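Local coordinates for protein benzoylformate decarboxylase (Mycobacterium smegmatis, PDB 4Q9D) that belongs to the thiamine pyrophosphate-dependent enzymes, whose chains carry three parallel-sheet alpha/beta domains, and holds a magnesium ion in a four-chain assembly, at residues V183-E188 with G319-R324; V363-K368 with F386-T391; G414-D419 with L452-V457. All blocks are in the same frame, centred on the assembly; numbering follows the deposited sequence.

In the fold
In contact 1, strand 183-185 rests on helix 318-328 of the central domain, beside a subunit interface. Its centre is about 35 Å from that of contact 2 and about 34 Å from that of contact 3. Contacts 2 and 3 both lie in the alpha/beta domain that carries the magnesium site, and pack against or run into its parallel sheet; their centres are about 18 Å apart. These two also touch, with CD2 of L364 4.0 Å from CG2 of V457. Strand 454-460, which starts in contact 3, leads to the magnesium ligands N461 and E463, and strand 428-433, which L364 also packs on, leads to the third, D434.

Contact 1 (V183-E188 with G319-R324); sequences VAPDAE and GIALSR
I320 meets A184 and P185 where strand 183-185 passes the first turns of helix 318-328. The strand runs by helix segment 319-324 at an axis distance of 7.6 Å and an angle of 37°, close enough for short side chains to fill the gap. The I320 side chain shows how this is done. From CB, which heads toward the strand, two branches leave. Chi1 of -64° sends the first, CG2, away from the backbone N; it reaches the P185 ring, with CD of P185 3.7 Å from CG2 of I320. The same methyl also has CB of A184 as a neighbour, 3.9 Å from CG2 of I320. The other branch leaves by CG1 and ends in CD1, which lies 4.0 Å from the backbone O of V183 and also borders the A184 methyl. One residue further along the helix, CG of P185 lies 3.7 Å from CB of A321. The P185 ring thus lies against two successive helix residues, CD on I320 and CG on A321, and it also packs on L190 of helix 187-199. Just beyond it D186 caps that helix with a weak bond from E188 N. Across the contact itself the chemistry is apolar, methyls and a proline ring, so the fit rests on shape; polar links lie beside it, in the backbone bonding of V183 with D317 and, to the second subunit, in the antiparallel pairing of A184 and the salt bridge from D186 to R182 of that subunit.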
loop_
_atom_site.group_PDB
_atom_site.type_symbol
_atom_site.label_atom_id
_atom_site.label_comp_id
_atom_site.label_asym_id
_atom_site.label_seq_id
_atom_site.Cartn_x
_atom_site.Cartn_y
_atom_site.Cartn_z
ATOM N N VAL B 183 -27.625 0.764 -9.071
ATOM C CA VAL B 183 -27.641 0.982 -10.516
ATOM C C VAL B 183 -28.489 -0.136 -11.130
ATOM O O VAL B 183 -28.657 -1.188 -10.518
ATOM C CB VAL B 183 -26.212 1.038 -11.131
ATOM C CG1 VAL B 183 -25.416 2.214 -10.517
ATOM C CG2 VAL B 183 -25.457 -0.288 -10.920
ATOM N N ALA B 184 -29.027 0.079 -12.325
ATOM C CA ALA B 184 -29.828 -0.956 -12.979
ATOM C C ALA B 184 -28.983 -1.688 -13.988
ATOM O O ALA B 184 -28.034 -1.123 -14.495
ATOM C CB ALA B 184 -31.068 -0.321 -13.689
ATOM N N PRO B 185 -29.336 -2.950 -14.297
ATOM C CA PRO B 185 -28.688 -3.666 -15.404
ATOM C C PRO B 185 -28.844 -2.881 -16.725
ATOM O O PRO B 185 -29.840 -2.217 -16.947
ATOM C CB PRO B 185 -29.502 -4.970 -15.496
ATOM C CG PRO B 185 -30.120 -5.149 -14.108
ATOM C CD PRO B 185 -30.441 -3.726 -13.699
ATOM N N ASP B 186 -27.844 -2.945 -17.578
ATOM C CA ASP B 186 -27.952 -2.442 -18.931
ATOM C C ASP B 186 -29.157 -3.190 -19.549
ATOM O O ASP B 186 -29.168 -4.422 -19.573
ATOM C CB ASP B 186 -26.627 -2.779 -19.620
ATOM C CG ASP B 186 -26.630 -2.536 -21.123
ATOM O OD1 ASP B 186 -27.700 -2.500 -21.738
ATOM O OD2 ASP B 186 -25.511 -2.445 -21.698
ATOM N N ALA B 187 -30.169 -2.462 -20.026
ATOM C CA ALA B 187 -31.431 -3.090 -20.446
ATOM C C ALA B 187 -31.233 -4.000 -21.655
ATOM O O ALA B 187 -31.846 -5.062 -21.783
ATOM C CB ALA B 187 -32.529 -2.003 -20.732
ATOM N N GLU B 188 -30.345 -3.597 -22.545
ATOM C CA GLU B 188 -30.090 -4.402 -23.724
ATOM C C GLU B 188 -29.355 -5.698 -23.381
ATOM O O GLU B 188 -29.581 -6.745 -24.008
ATOM C CB GLU B 188 -29.311 -3.568 -24.737
ATOM C CG GLU B 188 -28.429 -4.353 -25.669
ATOM C CD GLU B 188 -27.595 -3.436 -26.565
ATOM O OE1 GLU B 188 -26.401 -3.753 -26.790
ATOM O OE2 GLU B 188 -28.138 -2.398 -27.028
ATOM N N GLY B 319 -32.338 -6.743 -7.171
ATOM C CA GLY B 319 -33.764 -6.486 -7.051
ATOM C C GLY B 319 -34.352 -5.947 -8.343
ATOM O O GLY B 319 -35.379 -6.433 -8.825
ATOM N N ILE B 320 -33.706 -4.939 -8.920
ATOM C CA ILE B 320 -34.145 -4.417 -10.208
ATOM C C ILE B 320 -34.051 -5.502 -11.276
ATOM O O ILE B 320 -34.937 -5.655 -12.107
ATOM C CB ILE B 320 -33.286 -3.201 -10.632
ATOM C CG1 ILE B 320 -33.499 -2.060 -9.644
ATOM C CG2 ILE B 320 -33.646 -2.749 -12.044
ATOM C CD1 ILE B 320 -32.640 -0.841 -9.941
ATOM N N ALA B 321 -32.949 -6.245 -11.282
ATOM C CA ALA B 321 -32.765 -7.278 -12.284
ATOM C C ALA B 321 -33.884 -8.313 -12.239
ATOM O O ALA B 321 -34.385 -8.693 -13.283
ATOM C CB ALA B 321 -31.378 -7.969 -12.152
ATOM N N LEU B 322 -34.260 -8.757 -11.034
ATOM C CA LEU B 322 -35.251 -9.832 -10.870
ATOM C C LEU B 322 -36.655 -9.403 -11.321
ATOM O O LEU B 322 -37.293 -10.115 -12.081
ATOM C CB LEU B 322 -35.293 -10.362 -9.426
ATOM C CG LEU B 322 -34.142 -11.286 -8.986
ATOM C CD1 LEU B 322 -34.022 -11.285 -7.445
ATOM C CD2 LEU B 322 -34.322 -12.710 -9.544
ATOM N N SER B 323 -37.107 -8.234 -10.873
ATOM C CA SER B 323 -38.384 -7.663 -11.303
ATOM C C SER B 323 -38.445 -7.544 -12.808
ATOM O O SER B 323 -39.444 -7.883 -13.426
ATOM C CB SER B 323 -38.589 -6.265 -10.716
ATOM O OG SER B 323 -38.592 -6.351 -9.311
ATOM N N ARG B 324 -37.368 -7.043 -13.394
ATOM C CA ARG B 324 -37.336 -6.844 -14.828
ATOM C C ARG B 324 -37.303 -8.172 -15.612
ATOM O O ARG B 324 -37.979 -8.329 -16.622
ATOM C CB ARG B 324 -36.165 -5.923 -15.194
ATOM C CG ARG B 324 -36.173 -5.464 -16.622
ATOM C CD ARG B 324 -37.380 -4.578 -16.960
ATOM N NE ARG B 324 -37.671 -4.642 -18.394
ATOM C CZ ARG B 324 -38.879 -4.476 -18.916
ATOM N NH1 ARG B 324 -39.905 -4.220 -18.113
ATOM N NH2 ARG B 324 -39.066 -4.561 -20.234
#

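Contact 2 (V363-K368 with F386-T391); sequences VLSNVK and FTWLPT
Two helices that precede and follow strand 373-377 in the chain, 357-367 and 382-388, meet near their C-terminal ends in the alpha/beta domain that holds the magnesium site, with S365 set against W388 and L389. The CA atoms of S365 and L389 are 5.9 Å apart, a spacing that the small serine permits. CB of S365 lies only 3.1 Å from the backbone O of W388, a close carbon-oxygen approach. The hydroxyl is turned elsewhere: with chi1 at 68°, OG of S365 sits between its own backbone N and carbonyl carbon and is hydrogen-bonded to the backbone O of E362 in the preceding turn. It also comes obliquely to the indole, OG of S365 lying 3.8 Å from CE3 of W388. That indole is fixed from other sides as well, by a hydrogen bond from NE1 to OD1 of N358 and by CG2 of T387 over one face toward the rim. L389, the first residue past its helix, supplies most of the remaining surface. Its CD2 rests on the serine backbone, 3.6 Å from CA of S365, while its other methyl, CD1 of L389, lies 4.1 Å from CD1 of L364. The K368 and L389 side chains cross obliquely; the bend at chi3, 77°, turns CE of K368 in to the leucine, 3.9 Å from CD2 of L389. Around this core Y361 touches both W388 and L389. On the sheet side L364 packs on V429 and T431 of strand 428-433, and L513 of helix 506-518 covers L364, V363 and V367, so that helix 357-367 lies between the helix 382-388 end, the sheet and helix 506-518.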
loop_
_atom_site.group_PDB
_atom_site.type_symbol
_atom_site.label_atom_id
_atom_site.label_comp_id
_atom_site.label_asym_id
_atom_site.label_seq_id
_atom_site.Cartn_x
_atom_site.Cartn_y
_atom_site.Cartn_z
ATOM N N VAL B 363 -35.313 -29.380 19.204
ATOM C CA VAL B 363 -35.906 -28.628 20.308
ATOM C C VAL B 363 -36.064 -27.142 19.968
ATOM O O VAL B 363 -37.084 -26.530 20.275
ATOM C CB VAL B 363 -35.087 -28.748 21.600
ATOM C CG1 VAL B 363 -35.680 -27.843 22.665
ATOM C CG2 VAL B 363 -35.052 -30.206 22.068
ATOM N N LEU B 364 -35.055 -26.551 19.331
ATOM C CA LEU B 364 -35.151 -25.126 18.956
ATOM C C LEU B 364 -36.306 -24.891 17.988
ATOM O O LEU B 364 -37.077 -23.925 18.128
ATOM C CB LEU B 364 -33.860 -24.659 18.281
ATOM C CG LEU B 364 -32.693 -24.203 19.128
ATOM C CD1 LEU B 364 -31.556 -23.928 18.151
ATOM C CD2 LEU B 364 -33.078 -22.926 19.866
ATOM N N SER B 365 -36.432 -25.773 16.996
ATOM C CA SER B 365 -37.512 -25.597 16.016
ATOM C C SER B 365 -38.892 -25.726 16.664
ATOM O O SER B 365 -39.852 -25.072 16.241
ATOM C CB SER B 365 -37.391 -26.587 14.863
ATOM O OG SER B 365 -37.632 -27.894 15.330
ATOM N N ASN B 366 -39.003 -26.542 17.704
ATOM C CA ASN B 366 -40.298 -26.633 18.402
ATOM C C ASN B 366 -40.691 -25.356 19.122
ATOM O O ASN B 366 -41.884 -25.071 19.269
ATOM C CB ASN B 366 -40.299 -27.781 19.410
ATOM C CG ASN B 366 -40.189 -29.132 18.747
ATOM O OD1 ASN B 366 -40.567 -29.302 17.587
ATOM N ND2 ASN B 366 -39.647 -30.099 19.474
ATOM N N VAL B 367 -39.703 -24.598 19.610
ATOM C CA VAL B 367 -40.030 -23.393 20.402
ATOM C C VAL B 367 -39.727 -22.048 19.717
ATOM O O VAL B 367 -40.190 -21.002 20.160
ATOM C CB VAL B 367 -39.370 -23.418 21.806
ATOM C CG1 VAL B 367 -39.659 -24.746 22.503
ATOM C CG2 VAL B 367 -37.890 -23.245 21.686
ATOM N N LYS B 368 -38.930 -22.061 18.656
ATOM C CA LYS B 368 -38.593 -20.804 17.993
ATOM C C LYS B 368 -39.821 -20.040 17.482
ATOM O O LYS B 368 -40.626 -20.574 16.709
ATOM C CB LYS B 368 -37.605 -21.050 16.842
ATOM C CG LYS B 368 -37.305 -19.807 16.056
ATOM C CD LYS B 368 -36.233 -20.077 15.023
ATOM C CE LYS B 368 -36.810 -20.822 13.843
ATOM N NZ LYS B 368 -37.664 -19.888 13.067
ATOM N N PHE B 386 -29.931 -26.581 8.741
ATOM C CA PHE B 386 -30.640 -26.814 7.493
ATOM C C PHE B 386 -31.861 -27.739 7.707
ATOM O O PHE B 386 -32.971 -27.474 7.215
ATOM C CB PHE B 386 -29.663 -27.399 6.453
ATOM C CG PHE B 386 -30.336 -27.900 5.198
ATOM C CD1 PHE B 386 -30.808 -27.008 4.236
ATOM C CD2 PHE B 386 -30.504 -29.267 4.981
ATOM C CE1 PHE B 386 -31.433 -27.466 3.084
ATOM C CE2 PHE B 386 -31.130 -29.734 3.826
ATOM C CZ PHE B 386 -31.596 -28.824 2.875
ATOM N N THR B 387 -31.652 -28.814 8.458
ATOM C CA THR B 387 -32.705 -29.809 8.689
ATOM C C THR B 387 -33.857 -29.255 9.491
ATOM O O THR B 387 -35.007 -29.453 9.135
ATOM C CB THR B 387 -32.150 -31.013 9.427
ATOM O OG1 THR B 387 -31.118 -31.584 8.621
ATOM C CG2 THR B 387 -33.251 -32.058 9.684
ATOM N N TRP B 388 -33.550 -28.522 10.556
ATOM C CA TRP B 388 -34.589 -28.143 11.510
ATOM C C TRP B 388 -35.010 -26.673 11.518
ATOM O O TRP B 388 -36.085 -26.354 12.022
ATOM C CB TRP B 388 -34.154 -28.543 12.920
ATOM C CG TRP B 388 -34.092 -30.047 13.112
ATOM C CD1 TRP B 388 -32.970 -30.820 13.266
ATOM C CD2 TRP B 388 -35.211 -30.945 13.175
ATOM N NE1 TRP B 388 -33.329 -32.152 13.421
ATOM C CE2 TRP B 388 -34.699 -32.250 13.366
ATOM C CE3 TRP B 388 -36.602 -30.773 13.081
ATOM C CZ2 TRP B 388 -35.527 -33.378 13.471
ATOM C CZ3 TRP B 388 -37.426 -31.897 13.186
ATOM C CH2 TRP B 388 -36.878 -33.180 13.379
ATOM N N LEU B 389 -34.179 -25.762 11.006
ATOM C CA LEU B 389 -34.552 -24.344 11.094
ATOM C C LEU B 389 -34.543 -23.665 9.739
ATOM O O LEU B 389 -33.720 -22.767 9.499
ATOM C CB LEU B 389 -33.624 -23.581 12.044
ATOM C CG LEU B 389 -33.462 -24.064 13.479
ATOM C CD1 LEU B 389 -32.542 -23.083 14.250
ATOM C CD2 LEU B 389 -34.812 -24.166 14.180
ATOM N N PRO B 390 -35.464 -24.075 8.849
ATOM C CA PRO B 390 -35.489 -23.418 7.537
ATOM C C PRO B 390 -35.818 -21.943 7.704
ATOM O O PRO B 390 -36.599 -21.560 8.587
ATOM C CB PRO B 390 -36.632 -24.120 6.790
ATOM C CG PRO B 390 -37.499 -24.752 7.898
ATOM C CD PRO B 390 -36.507 -25.115 8.985
ATOM N N THR B 391 -35.212 -21.120 6.857
ATOM C CA THR B 391 -35.504 -19.695 6.878
ATOM C C THR B 391 -36.704 -19.441 5.982
ATOM O O THR B 391 -36.677 -19.777 4.791
ATOM C CB THR B 391 -34.313 -18.915 6.319
ATOM O OG1 THR B 391 -33.165 -19.223 7.108
ATOM C CG2 THR B 391 -34.575 -17.412 6.350
#

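Contact 3 (G414-D419 with L452-V457); sequences GIALGD and LPIVFV
The backbone N of G418 donates to O of G414 at 2.8 Å, closing the helical turn that brings A416 and L417 against L452 and I454. The bond from D419 N to O of I415 repeats it one residue on. In the other segment the chain makes an inverse gamma turn centred on P453, with a weak bond from I454 N to L452 O, before it enters strand 454-460. The turn sets L452 and I454 so that both touch the A416 methyl: CB of A416 is 3.7 Å from CG1 of I454 and 4.0 Å from CB of L452. Chi1 of -53° puts CG1 of I454 anti to its own carbonyl carbon, and CG1 and CD1 both lie along the A416 methyl. L417 and L452 cross at about a right angle, so that the branch point of one is met by a methyl of the other, CG of L417 lying 3.8 Å from CD1 of L452. The second L452 methyl meets L417 too, CD2 of each being 3.9 Å apart. Further partners are V413 and R420 on L452, and F60 of helix 50-64 on L417. A416, L417, L452 and I454 are all buried and aliphatic, which implies that helix 408-421 is seated on the start of this strand by hydrophobic packing, while salt bridges of D419 to R422 and R426 tie the helix end to the chain that leads to strand 428-433.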
loop_
_atom_site.group_PDB
_atom_site.type_symbol
_atom_site.label_atom_id
_atom_site.label_comp_id
_atom_site.label_asym_id
_atom_site.label_seq_id
_atom_site.Cartn_x
_atom_site.Cartn_y
_atom_site.Cartn_z
ATOM N N GLY B 414 -25.885 -6.284 17.691
ATOM C CA GLY B 414 -26.188 -5.258 16.701
ATOM C C GLY B 414 -27.548 -5.416 16.021
ATOM O O GLY B 414 -28.271 -4.446 15.837
ATOM N N ILE B 415 -27.891 -6.645 15.630
ATOM C CA ILE B 415 -29.181 -6.903 14.996
ATOM C C ILE B 415 -30.337 -6.568 15.940
ATOM O O ILE B 415 -31.314 -5.939 15.542
ATOM C CB ILE B 415 -29.287 -8.383 14.527
ATOM C CG1 ILE B 415 -28.349 -8.625 13.327
ATOM C CG2 ILE B 415 -30.737 -8.724 14.147
ATOM C CD1 ILE B 415 -27.841 -10.114 13.222
ATOM N N ALA B 416 -30.219 -6.972 17.201
ATOM C CA ALA B 416 -31.295 -6.674 18.155
ATOM C C ALA B 416 -31.411 -5.167 18.436
ATOM O O ALA B 416 -32.525 -4.636 18.540
ATOM C CB ALA B 416 -31.111 -7.463 19.450
ATOM N N LEU B 417 -30.272 -4.471 18.536
ATOM C CA LEU B 417 -30.296 -3.006 18.654
ATOM C C LEU B 417 -30.954 -2.418 17.425
ATOM O O LEU B 417 -31.726 -1.473 17.523
ATOM C CB LEU B 417 -28.884 -2.432 18.802
ATOM C CG LEU B 417 -28.265 -2.641 20.176
ATOM C CD1 LEU B 417 -26.738 -2.416 20.144
ATOM C CD2 LEU B 417 -28.940 -1.718 21.188
ATOM N N GLY B 418 -30.647 -2.991 16.264
ATOM C CA GLY B 418 -31.251 -2.542 15.022
ATOM C C GLY B 418 -32.754 -2.740 15.012
ATOM O O GLY B 418 -33.485 -1.828 14.642
ATOM N N ASP B 419 -33.214 -3.935 15.393
ATOM C CA ASP B 419 -34.655 -4.221 15.459
ATOM C C ASP B 419 -35.349 -3.190 16.357
ATOM O O ASP B 419 -36.392 -2.660 16.004
ATOM C CB ASP B 419 -34.922 -5.625 16.022
ATOM C CG ASP B 419 -34.510 -6.722 15.076
ATOM O OD1 ASP B 419 -34.317 -6.423 13.877
ATOM O OD2 ASP B 419 -34.390 -7.891 15.526
ATOM N N LEU B 452 -31.282 -6.689 25.655
ATOM C CA LEU B 452 -31.735 -7.096 24.336
ATOM C C LEU B 452 -32.388 -8.495 24.368
ATOM O O LEU B 452 -31.957 -9.366 25.131
ATOM C CB LEU B 452 -30.554 -7.039 23.357
ATOM C CG LEU B 452 -29.995 -5.619 23.187
ATOM C CD1 LEU B 452 -28.647 -5.633 22.441
ATOM C CD2 LEU B 452 -31.009 -4.773 22.451
ATOM N N PRO B 453 -33.433 -8.710 23.540
ATOM C CA PRO B 453 -34.067 -10.036 23.477
ATOM C C PRO B 453 -33.251 -10.956 22.585
ATOM O O PRO B 453 -33.612 -11.248 21.432
ATOM C CB PRO B 453 -35.447 -9.753 22.856
ATOM C CG PRO B 453 -35.168 -8.565 21.928
ATOM C CD PRO B 453 -34.101 -7.724 22.661
ATOM N N ILE B 454 -32.150 -11.441 23.148
ATOM C CA ILE B 454 -31.299 -12.364 22.446
ATOM C C ILE B 454 -31.132 -13.627 23.277
ATOM O O ILE B 454 -30.813 -13.571 24.468
ATOM C CB ILE B 454 -29.905 -11.773 22.180
ATOM C CG1 ILE B 454 -30.009 -10.409 21.476
ATOM C CG2 ILE B 454 -29.068 -12.770 21.362
ATOM C CD1 ILE B 454 -28.651 -9.734 21.368
ATOM N N VAL B 455 -31.340 -14.766 22.636
ATOM C CA VAL B 455 -31.093 -16.045 23.285
ATOM C C VAL B 455 -29.885 -16.661 22.613
ATOM O O VAL B 455 -29.948 -17.039 21.441
ATOM C CB VAL B 455 -32.308 -17.009 23.150
ATOM C CG1 VAL B 455 -32.014 -18.308 23.875
ATOM C CG2 VAL B 455 -33.586 -16.345 23.696
ATOM N N PHE B 456 -28.774 -16.725 23.336
ATOM C CA PHE B 456 -27.544 -17.315 22.810
ATOM C C PHE B 456 -27.577 -18.797 23.195
ATOM O O PHE B 456 -27.555 -19.133 24.383
ATOM C CB PHE B 456 -26.297 -16.658 23.461
ATOM C CG PHE B 456 -26.144 -15.176 23.159
ATOM C CD1 PHE B 456 -25.599 -14.744 21.948
ATOM C CD2 PHE B 456 -26.552 -14.225 24.077
ATOM C CE1 PHE B 456 -25.445 -13.368 21.663
ATOM C CE2 PHE B 456 -26.408 -12.835 23.803
ATOM C CZ PHE B 456 -25.866 -12.420 22.587
ATOM N N VAL B 457 -27.626 -19.675 22.206
ATOM C CA VAL B 457 -27.607 -21.099 22.470
ATOM C C VAL B 457 -26.229 -21.612 22.109
ATOM O O VAL B 457 -25.855 -21.675 20.937
ATOM C CB VAL B 457 -28.647 -21.838 21.634
ATOM C CG1 VAL B 457 -28.530 -23.366 21.867
ATOM C CG2 VAL B 457 -30.021 -21.328 21.940
#